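Local coordinates for transcriptional regulator URE2 (Saccharomyces cerevisiae, PDB 1K0D), which represses yeast nitrogen-utilisation genes by holding phosphorylated GATA activators in the cytoplasm, and also acts as a glutathione-dependent peroxidase, at residues 28-31 / 32-35; 211-214 / 215-218; 120-123 / 124-128; 239-242 / 243-247. All coordinates share one frame; numbering follows the deposited sequence.

Overall arrangement
This chain is the glutathione S-transferase-like part of the protein, and all four contacts are local: each closes no more than a turn or so of helix, and they follow one another in series, neither nested nor crossing. Contact 1 comes first, at the start of helix 29-40 in the thioredoxin-like domain, beside glutathione. Contact 3 follows on the long helix 112-142, contact 2 caps helix 214-217, and contact 4 lies on helix 238-248. Contact 2 is the hub, touching the other three: Ala218 meets Lys33 and Gln125, while Asp216 reaches Trp243. Lys33 also packs on Thr126, which ties the two domains together.

Contact 1: 28-31 / 32-35. With GSH (glutathione), chain F.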
loop_
_atom_site.group_PDB
_atom_site.type_symbol
_atom_site.label_atom_id
_atom_site.label_comp_id
_atom_site.label_asym_id
_atom_site.label_seq_id
_atom_site.Cartn_x
_atom_site.Cartn_y
_atom_site.Cartn_z
ATOM N N ALA B 28 -1.041 14.654 10.380
ATOM C CA ALA B 28 -1.165 13.486 9.513
ATOM C C ALA B 28 0.158 12.719 9.454
ATOM O O ALA B 28 1.105 13.155 8.796
ATOM C CB ALA B 28 -1.581 13.922 8.110
ATOM N N PRO B 29 0.239 11.570 10.151
ATOM C CA PRO B 29 1.451 10.739 10.175
ATOM C C PRO B 29 1.949 10.387 8.769
ATOM O O PRO B 29 3.158 10.375 8.514
ATOM C CB PRO B 29 1.011 9.514 10.964
ATOM C CG PRO B 29 0.026 10.092 11.940
ATOM C CD PRO B 29 -0.784 11.029 11.065
ATOM N N ASN B 30 1.019 10.113 7.859
ATOM C CA ASN B 30 1.398 9.786 6.492
ATOM C C ASN B 30 2.047 10.979 5.810
ATOM O O ASN B 30 2.863 10.817 4.906
ATOM C CB ASN B 30 0.187 9.320 5.690
ATOM C CG ASN B 30 -0.189 7.890 6.000
ATOM O OD1 ASN B 30 0.673 7.014 6.044
ATOM N ND2 ASN B 30 -1.476 7.641 6.217
ATOM N N GLY B 31 1.681 12.179 6.248
ATOM C CA GLY B 31 2.262 13.375 5.671
ATOM C C GLY B 31 3.711 13.474 6.098
ATOM O O GLY B 31 4.594 13.705 5.273
ATOM N N PHE B 32 3.961 13.286 7.392
ATOM C CA PHE B 32 5.321 13.348 7.908
ATOM C C PHE B 32 6.182 12.215 7.356
ATOM O O PHE B 32 7.402 12.341 7.291
ATOM C CB PHE B 32 5.318 13.318 9.441
ATOM C CG PHE B 32 4.739 14.559 10.064
ATOM C CD1 PHE B 32 3.361 14.734 10.152
ATOM C CD2 PHE B 32 5.574 15.579 10.515
ATOM C CE1 PHE B 32 2.818 15.910 10.682
ATOM C CE2 PHE B 32 5.048 16.758 11.046
ATOM C CZ PHE B 32 3.665 16.926 11.130
ATOM N N LYS B 33 5.549 11.113 6.957
ATOM C CA LYS B 33 6.289 9.987 6.397
ATOM C C LYS B 33 6.943 10.433 5.092
ATOM O O LYS B 33 8.077 10.061 4.800
ATOM C CB LYS B 33 5.363 8.804 6.106
ATOM C CG LYS B 33 6.103 7.585 5.559
ATOM C CD LYS B 33 5.180 6.617 4.831
ATOM C CE LYS B 33 4.052 6.138 5.716
ATOM N NZ LYS B 33 3.119 5.253 4.947
ATOM N N VAL B 34 6.224 11.236 4.309
ATOM C CA VAL B 34 6.759 11.723 3.046
ATOM C C VAL B 34 7.766 12.841 3.313
ATOM O O VAL B 34 8.804 12.906 2.672
ATOM C CB VAL B 34 5.630 12.250 2.109
ATOM C CG1 VAL B 34 6.237 12.900 0.887
ATOM C CG2 VAL B 34 4.720 11.084 1.665
ATOM N N ALA B 35 7.453 13.716 4.266
ATOM C CA ALA B 35 8.350 14.816 4.610
ATOM C C ALA B 35 9.707 14.247 5.016
ATOM O O ALA B 35 10.748 14.755 4.612
ATOM C CB ALA B 35 7.758 15.645 5.755
HETATM N N1 GSH F . -3.239 4.951 2.432
HETATM C CA1 GSH F . -3.055 6.410 2.406
HETATM C C1 GSH F . -1.558 6.842 2.325
HETATM O O11 GSH F . -0.693 6.105 2.827
HETATM O O12 GSH F . -1.303 7.978 1.723
HETATM C CB1 GSH F . -3.742 7.030 3.656
HETATM C CG1 GSH F . -4.353 8.429 3.347
HETATM C CD1 GSH F . -5.042 8.995 4.628
HETATM O OE1 GSH F . -5.893 8.326 5.239
HETATM N N2 GSH F . -4.648 10.235 4.983
HETATM C CA2 GSH F . -5.223 10.912 6.168
HETATM C C2 GSH F . -6.293 11.937 5.713
HETATM O O2 GSH F . -6.244 12.486 4.603
HETATM C CB2 GSH F . -4.116 11.673 6.933
HETATM S SG2 GSH F . -2.938 10.566 7.794
HETATM N N3 GSH F . -7.294 12.202 6.604
HETATM C CA3 GSH F . -8.403 13.155 6.347
HETATM C C3 GSH F . -9.708 12.402 6.063
HETATM O O31 GSH F . -10.710 13.102 5.838
HETATM O O32 GSH F . -9.706 11.142 6.073
HETATM O O HOH W 1 0.545 4.586 5.642
#
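Ala28 O takes two backbone N-H groups, from Gly31 N at 2.8 Å and Phe32 N at 3.2 Å, as the chain winds into helix 29-40 of the thioredoxin-like domain with Ala28 as N-cap. The edge of the Phe32 ring comes up to the same oxygen, with CD1 3.1 Å from Ala28 O. Further on, Lys33 N bonds to Pro29 O and Ala35 N to Gly31 O, the normal i to i+4 pattern. This helix links strands 20-24 and 45-49 in a beta-alpha-beta unit, and its first turn forms one wall of the glutathione pocket. Asn30, an experimentally established glutathione-binding residue, and Lys33 run side by side in the same direction. The lysine leaves with CG anti to its own N (chi1 -178°) and bends at chi3, which carries NZ to Asn30 OD1 for a weak bond of 3.2 Å; its stronger partner is the glutathione-binding Ser87, through OG. A water accepts from Lys33 NZ at 2.7 Å, lies close to Asn30 OD1 as well, and may make a weak, long bond to glutathione O11. On the ligand's cysteine, SG2 sits between small groups of the turn, 3.6 Å from Ala28 CB and 3.6 Å from Asn30 ND2.

Contact 2: 211-214 / 215-218; sequences KLTI and ADLA
A capping box and a hydrophobic staple start helix 214-217, the N-capping arrangement known from the sixth helix of the glutathione S-transferase fold. Thr213 is the N-cap. Its OG1 accepts from Ala215 N at 3.2 Å, and in return Thr213 N donates to Asp216 OD2 at 3.0 Å, meeting the lone pair that points away from the other carboxylate oxygen. What brings OG1 over the helix end is its place between the backbone N and the carbonyl carbon (chi1 62°). Thr213 O closes the turn by taking both Leu217 N, nearly straight at 173°, and Asp216 N, which comes from well above the carbonyl plane. The staple joins the residues just outside this box: Leu212 CD2 presses on Leu217 CG at 3.4 Å, a tight fit, with the two side chains crossing at about a right angle. A water lies within bonding distance of Lys211 O, Thr213 OG1 and Asp216 OD2. The second carboxylate oxygen, OD1, is held by Leu207 N and by the indole NE1 of Trp243. With so many N-H donors turned to it, the Asp216 carboxylate is probably stabilised as the anion, and that charge would suit the positive end of the helix dipole.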
loop_
_atom_site.group_PDB
_atom_site.type_symbol
_atom_site.label_atom_id
_atom_site.label_comp_id
_atom_site.label_asym_id
_atom_site.label_seq_id
_atom_site.Cartn_x
_atom_site.Cartn_y
_atom_site.Cartn_z
ATOM N N LYS B 211 20.851 -1.899 6.453
ATOM C CA LYS B 211 21.000 -0.492 6.096
ATOM C C LYS B 211 19.660 0.219 6.246
ATOM O O LYS B 211 18.604 -0.401 6.107
ATOM C CB LYS B 211 21.483 -0.355 4.650
ATOM C CG LYS B 211 20.518 -0.920 3.615
ATOM C CD LYS B 211 20.932 -0.536 2.198
ATOM C CE LYS B 211 20.847 0.969 1.983
ATOM N NZ LYS B 211 21.268 1.371 0.606
ATOM N N LEU B 212 19.701 1.513 6.539
ATOM C CA LEU B 212 18.476 2.286 6.694
ATOM C C LEU B 212 17.803 2.384 5.323
ATOM O O LEU B 212 18.456 2.705 4.339
ATOM C CB LEU B 212 18.804 3.698 7.198
ATOM C CG LEU B 212 17.690 4.645 7.680
ATOM C CD1 LEU B 212 18.267 6.056 7.787
ATOM C CD2 LEU B 212 16.518 4.665 6.717
ATOM N N THR B 213 16.508 2.092 5.253
ATOM C CA THR B 213 15.781 2.205 3.987
ATOM C C THR B 213 14.424 2.818 4.287
ATOM O O THR B 213 14.084 3.043 5.456
ATOM C CB THR B 213 15.529 0.841 3.308
ATOM O OG1 THR B 213 14.725 0.031 4.166
ATOM C CG2 THR B 213 16.847 0.121 2.987
ATOM N N ILE B 214 13.649 3.096 3.243
ATOM C CA ILE B 214 12.324 3.659 3.445
ATOM C C ILE B 214 11.444 2.671 4.207
ATOM O O ILE B 214 10.418 3.050 4.760
ATOM C CB ILE B 214 11.644 4.023 2.106
ATOM C CG1 ILE B 214 11.686 2.825 1.147
ATOM C CG2 ILE B 214 12.321 5.253 1.506
ATOM C CD1 ILE B 214 11.027 3.090 -0.204
ATOM N N ALA B 215 11.852 1.404 4.247
ATOM C CA ALA B 215 11.087 0.387 4.963
ATOM C C ALA B 215 11.106 0.684 6.457
ATOM O O ALA B 215 10.116 0.461 7.155
ATOM C CB ALA B 215 11.675 -0.992 4.706
ATOM N N ASP B 216 12.241 1.182 6.944
ATOM C CA ASP B 216 12.383 1.511 8.361
ATOM C C ASP B 216 11.708 2.844 8.660
ATOM O O ASP B 216 10.935 2.968 9.608
ATOM C CB ASP B 216 13.861 1.625 8.750
ATOM C CG ASP B 216 14.652 0.374 8.442
ATOM O OD1 ASP B 216 14.476 -0.643 9.147
ATOM O OD2 ASP B 216 15.451 0.411 7.482
ATOM N N LEU B 217 12.008 3.844 7.842
ATOM C CA LEU B 217 11.466 5.188 8.031
ATOM C C LEU B 217 9.937 5.294 7.987
ATOM O O LEU B 217 9.353 6.122 8.686
ATOM C CB LEU B 217 12.080 6.139 6.995
ATOM C CG LEU B 217 13.594 6.388 7.116
ATOM C CD1 LEU B 217 14.098 7.185 5.918
ATOM C CD2 LEU B 217 13.881 7.154 8.410
ATOM N N ALA B 218 9.295 4.459 7.173
ATOM C CA ALA B 218 7.845 4.488 7.030
ATOM C C ALA B 218 7.082 4.288 8.337
ATOM O O ALA B 218 5.957 4.760 8.468
ATOM C CB ALA B 218 7.395 3.432 6.005
HETATM O O HOH W 2 16.104 -1.502 5.870
#

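Contact 3: 120-123 / 124-128; sequences AWLF and FQTSG
Ala120 to Ser127 are joined by i to i+4 bonds within the long helix 112-142: Phe124 N bonds to Ala120 O, Gln125 N to Trp121 O at 2.8 Å, Thr126 N to Leu122 O almost straight at 175°, and Ser127 N to Phe123 O. The last turn, 125-128, is wider, of pi type, although Gly128 N still bonds to Phe124 O at 2.7 Å. Among the side chains, Trp121 and Phe124 lie alongside each other and point the same way, their nearest carbons being Trp121 CE3 and Phe124 CD2 at 3.8 Å. The ring planes are inclined at 69°, with the centroid of the indole six-membered ring 5.9 Å from that of Phe124. CG of Phe124 stands anti to its N (chi1 177°), which sends the phenyl outward from the helix, next to the indole. On a neighbouring flank Leu122 CD1 brushes Thr126 CG2 at 4.2 Å. The Ser127 hydroxyl lies near the plane of the Phe123 ring, at its edge, with OG 4.4 Å from CD2. Trp85 of the second subunit meets both Trp121 and Phe124 edge-to-face, Phe123 stacks on Phe123 of that subunit, and Ser127 OG bonds to its Thr126 OG1. A bound glutathione also touches Ser127. This aromatic and hydroxyl surface on a long helix of the all-helical domain belongs to the dimer interface of the glutathione S-transferase fold.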
loop_
_atom_site.group_PDB
_atom_site.type_symbol
_atom_site.label_atom_id
_atom_site.label_comp_id
_atom_site.label_asym_id
_atom_site.label_seq_id
_atom_site.Cartn_x
_atom_site.Cartn_y
_atom_site.Cartn_z
ATOM N N ALA B 120 7.935 -5.277 0.549
ATOM C CA ALA B 120 7.110 -6.093 1.434
ATOM C C ALA B 120 6.821 -5.341 2.735
ATOM O O ALA B 120 5.675 -5.274 3.182
ATOM C CB ALA B 120 7.805 -7.418 1.734
ATOM N N TRP B 121 7.860 -4.775 3.341
ATOM C CA TRP B 121 7.686 -4.024 4.581
ATOM C C TRP B 121 6.895 -2.745 4.342
ATOM O O TRP B 121 6.072 -2.356 5.171
ATOM C CB TRP B 121 9.038 -3.673 5.196
ATOM C CG TRP B 121 9.725 -4.856 5.779
ATOM C CD1 TRP B 121 10.807 -5.511 5.267
ATOM C CD2 TRP B 121 9.348 -5.565 6.967
ATOM N NE1 TRP B 121 11.125 -6.586 6.061
ATOM C CE2 TRP B 121 10.246 -6.645 7.111
ATOM C CE3 TRP B 121 8.336 -5.394 7.921
ATOM C CZ2 TRP B 121 10.165 -7.555 8.175
ATOM C CZ3 TRP B 121 8.254 -6.298 8.979
ATOM C CH2 TRP B 121 9.166 -7.366 9.096
ATOM N N LEU B 122 7.138 -2.102 3.204
ATOM C CA LEU B 122 6.438 -0.867 2.885
ATOM C C LEU B 122 4.938 -1.127 2.711
ATOM O O LEU B 122 4.113 -0.386 3.243
ATOM C CB LEU B 122 7.023 -0.236 1.623
ATOM C CG LEU B 122 6.372 1.071 1.169
ATOM C CD1 LEU B 122 6.466 2.142 2.274
ATOM C CD2 LEU B 122 7.062 1.540 -0.091
ATOM N N PHE B 123 4.586 -2.177 1.975
ATOM C CA PHE B 123 3.178 -2.512 1.786
ATOM C C PHE B 123 2.580 -2.986 3.115
ATOM O O PHE B 123 1.428 -2.691 3.423
ATOM C CB PHE B 123 3.006 -3.580 0.695
ATOM C CG PHE B 123 2.824 -3.009 -0.691
ATOM C CD1 PHE B 123 3.897 -2.920 -1.573
ATOM C CD2 PHE B 123 1.577 -2.536 -1.103
ATOM C CE1 PHE B 123 3.739 -2.370 -2.849
ATOM C CE2 PHE B 123 1.401 -1.981 -2.377
ATOM C CZ PHE B 123 2.491 -1.898 -3.255
ATOM N N PHE B 124 3.367 -3.703 3.911
ATOM C CA PHE B 124 2.900 -4.168 5.223
ATOM C C PHE B 124 2.555 -2.944 6.098
ATOM O O PHE B 124 1.507 -2.896 6.749
ATOM C CB PHE B 124 3.994 -5.005 5.896
ATOM C CG PHE B 124 3.651 -5.470 7.288
ATOM C CD1 PHE B 124 2.461 -6.149 7.542
ATOM C CD2 PHE B 124 4.546 -5.278 8.334
ATOM C CE1 PHE B 124 2.168 -6.635 8.818
ATOM C CE2 PHE B 124 4.268 -5.759 9.616
ATOM C CZ PHE B 124 3.075 -6.441 9.859
ATOM N N GLN B 125 3.427 -1.942 6.083
ATOM C CA GLN B 125 3.203 -0.726 6.868
ATOM C C GLN B 125 1.971 0.064 6.417
ATOM O O GLN B 125 1.106 0.387 7.230
ATOM C CB GLN B 125 4.440 0.184 6.805
ATOM C CG GLN B 125 4.405 1.368 7.780
ATOM C CD GLN B 125 3.540 2.524 7.297
ATOM O OE1 GLN B 125 2.761 3.086 8.061
ATOM N NE2 GLN B 125 3.687 2.891 6.030
ATOM N N THR B 126 1.889 0.370 5.126
ATOM C CA THR B 126 0.772 1.148 4.590
ATOM C C THR B 126 -0.579 0.431 4.609
ATOM O O THR B 126 -1.625 1.070 4.766
ATOM C CB THR B 126 1.042 1.583 3.130
ATOM O OG1 THR B 126 1.125 0.421 2.295
ATOM C CG2 THR B 126 2.348 2.355 3.031
ATOM N N SER B 127 -0.553 -0.890 4.457
ATOM C CA SER B 127 -1.777 -1.681 4.412
ATOM C C SER B 127 -2.168 -2.441 5.677
ATOM O O SER B 127 -3.357 -2.635 5.929
ATOM C CB SER B 127 -1.698 -2.661 3.238
ATOM O OG SER B 127 -1.387 -1.959 2.035
ATOM N N GLY B 128 -1.192 -2.875 6.470
ATOM C CA GLY B 128 -1.523 -3.622 7.673
ATOM C C GLY B 128 -1.298 -2.916 8.999
ATOM O O GLY B 128 -1.906 -3.262 10.008
#

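Contact 4: 239-242 / 243-247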
loop_
_atom_site.group_PDB
_atom_site.type_symbol
_atom_site.label_atom_id
_atom_site.label_comp_id
_atom_site.label_asym_id
_atom_site.label_seq_id
_atom_site.Cartn_x
_atom_site.Cartn_y
_atom_site.Cartn_z
ATOM N N GLU B 239 13.061 -3.852 20.995
ATOM C CA GLU B 239 13.764 -3.700 19.721
ATOM C C GLU B 239 13.188 -2.557 18.872
ATOM O O GLU B 239 13.936 -1.764 18.296
ATOM C CB GLU B 239 13.713 -5.008 18.926
ATOM C CG GLU B 239 14.615 -6.115 19.456
ATOM C CD GLU B 239 16.094 -5.770 19.346
ATOM O OE1 GLU B 239 16.537 -5.371 18.247
ATOM O OE2 GLU B 239 16.817 -5.904 20.356
ATOM N N VAL B 240 11.865 -2.477 18.789
ATOM C CA VAL B 240 11.229 -1.415 18.011
ATOM C C VAL B 240 11.602 -0.081 18.632
ATOM O O VAL B 240 11.746 0.923 17.937
ATOM C CB VAL B 240 9.684 -1.552 18.003
ATOM C CG1 VAL B 240 9.052 -0.323 17.370
ATOM C CG2 VAL B 240 9.281 -2.796 17.227
ATOM N N TYR B 241 11.781 -0.080 19.949
ATOM C CA TYR B 241 12.137 1.140 20.652
ATOM C C TYR B 241 13.507 1.669 20.242
ATOM O O TYR B 241 13.639 2.850 19.920
ATOM C CB TYR B 241 12.108 0.920 22.165
ATOM C CG TYR B 241 12.371 2.191 22.936
ATOM C CD1 TYR B 241 11.432 3.216 22.954
ATOM C CD2 TYR B 241 13.584 2.394 23.593
ATOM C CE1 TYR B 241 11.691 4.416 23.601
ATOM C CE2 TYR B 241 13.856 3.595 24.245
ATOM C CZ TYR B 241 12.904 4.599 24.242
ATOM O OH TYR B 241 13.166 5.797 24.863
ATOM N N LYS B 242 14.527 0.811 20.257
ATOM C CA LYS B 242 15.881 1.237 19.876
ATOM C C LYS B 242 15.879 1.737 18.431
ATOM O O LYS B 242 16.405 2.802 18.111
ATOM C CB LYS B 242 16.876 0.080 19.973
ATOM C CG LYS B 242 17.011 -0.580 21.328
ATOM C CD LYS B 242 18.154 -1.590 21.274
ATOM C CE LYS B 242 18.057 -2.633 22.366
ATOM N NZ LYS B 242 16.921 -3.559 22.109
ATOM N N TRP B 243 15.289 0.915 17.574
ATOM C CA TRP B 243 15.147 1.153 16.146
ATOM C C TRP B 243 14.549 2.539 15.869
ATOM O O TRP B 243 15.117 3.335 15.120
ATOM C CB TRP B 243 14.256 0.033 15.613
ATOM C CG TRP B 243 13.855 0.066 14.190
ATOM C CD1 TRP B 243 14.659 -0.101 13.101
ATOM C CD2 TRP B 243 12.514 0.102 13.699
ATOM N NE1 TRP B 243 13.897 -0.194 11.958
ATOM C CE2 TRP B 243 12.576 -0.072 12.298
ATOM C CE3 TRP B 243 11.263 0.256 14.308
ATOM C CZ2 TRP B 243 11.428 -0.099 11.496
ATOM C CZ3 TRP B 243 10.122 0.228 13.510
ATOM C CH2 TRP B 243 10.214 0.050 12.120
ATOM N N THR B 244 13.409 2.831 16.484
ATOM C CA THR B 244 12.756 4.121 16.299
ATOM C C THR B 244 13.619 5.260 16.837
ATOM O O THR B 244 13.696 6.326 16.227
ATOM C CB THR B 244 11.392 4.173 17.020
ATOM O OG1 THR B 244 10.654 2.984 16.727
ATOM C CG2 THR B 244 10.586 5.384 16.547
ATOM N N LYS B 245 14.266 5.045 17.981
ATOM C CA LYS B 245 15.116 6.091 18.553
ATOM C C LYS B 245 16.332 6.397 17.694
ATOM O O LYS B 245 16.763 7.546 17.608
ATOM C CB LYS B 245 15.555 5.731 19.975
ATOM C CG LYS B 245 14.509 6.083 21.026
ATOM C CD LYS B 245 14.112 7.551 20.912
ATOM C CE LYS B 245 13.131 7.969 22.000
ATOM N NZ LYS B 245 13.760 7.996 23.352
ATOM N N HIS B 246 16.896 5.377 17.059
ATOM C CA HIS B 246 18.043 5.608 16.197
ATOM C C HIS B 246 17.608 6.547 15.078
ATOM O O HIS B 246 18.314 7.489 14.738
ATOM C CB HIS B 246 18.541 4.297 15.586
ATOM C CG HIS B 246 19.550 3.574 16.424
ATOM N ND1 HIS B 246 20.776 4.116 16.746
ATOM C CD2 HIS B 246 19.535 2.333 16.963
ATOM C CE1 HIS B 246 21.473 3.238 17.444
ATOM N NE2 HIS B 246 20.743 2.147 17.591
ATOM N N MET B 247 16.426 6.299 14.522
ATOM C CA MET B 247 15.920 7.121 13.427
ATOM C C MET B 247 15.539 8.537 13.867
ATOM O O MET B 247 15.805 9.505 13.155
ATOM C CB MET B 247 14.724 6.425 12.756
ATOM C CG MET B 247 15.066 5.055 12.140
ATOM S SD MET B 247 13.783 4.402 11.030
ATOM C CE MET B 247 12.754 3.493 12.208
#
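Trp243, Lys242 and Lys245 lose the most surface in this piece of helix 238-248, each in its own way. Trp243 N bonds to Glu239 O at 3.1 Å, and CG stands anti to that N (chi1 176°), laying the indole back against Val240. There Val240 CG1 touches CE3 at 3.8 Å and Val240 O lies in plane at the ring edge, while Met247 CE covers one face, over its centre. Helix 148-176 packs on the indole through Val165 and Leu169, and its NE1 is turned to Asp216. Lys242 contributes mainly main chain, its O accepting from His246 N at 2.8 Å; its NZ runs back to Glu239 OE2 in a 2.9 Å salt bridge, arriving from above the carboxylate plane, and that oxygen is also paired with Arg173. Lys245 crosses Tyr241. Its CG makes a CH-pi contact over one ring face, 4.2 Å from the centroid and offset toward the rim, and the bent chain then curls round so that NZ gives a hydrogen bond of 2.7 Å to Tyr241 OH. On the buried flank Val240 O takes both Thr244 N and Thr244 OG1, the latter at 2.6 Å, from opposite faces of its plane. Thr244 thus returns its hydroxyl proton to its own helix, and the ammonium donating to the Tyr241 oxygen may polarise the phenol a little.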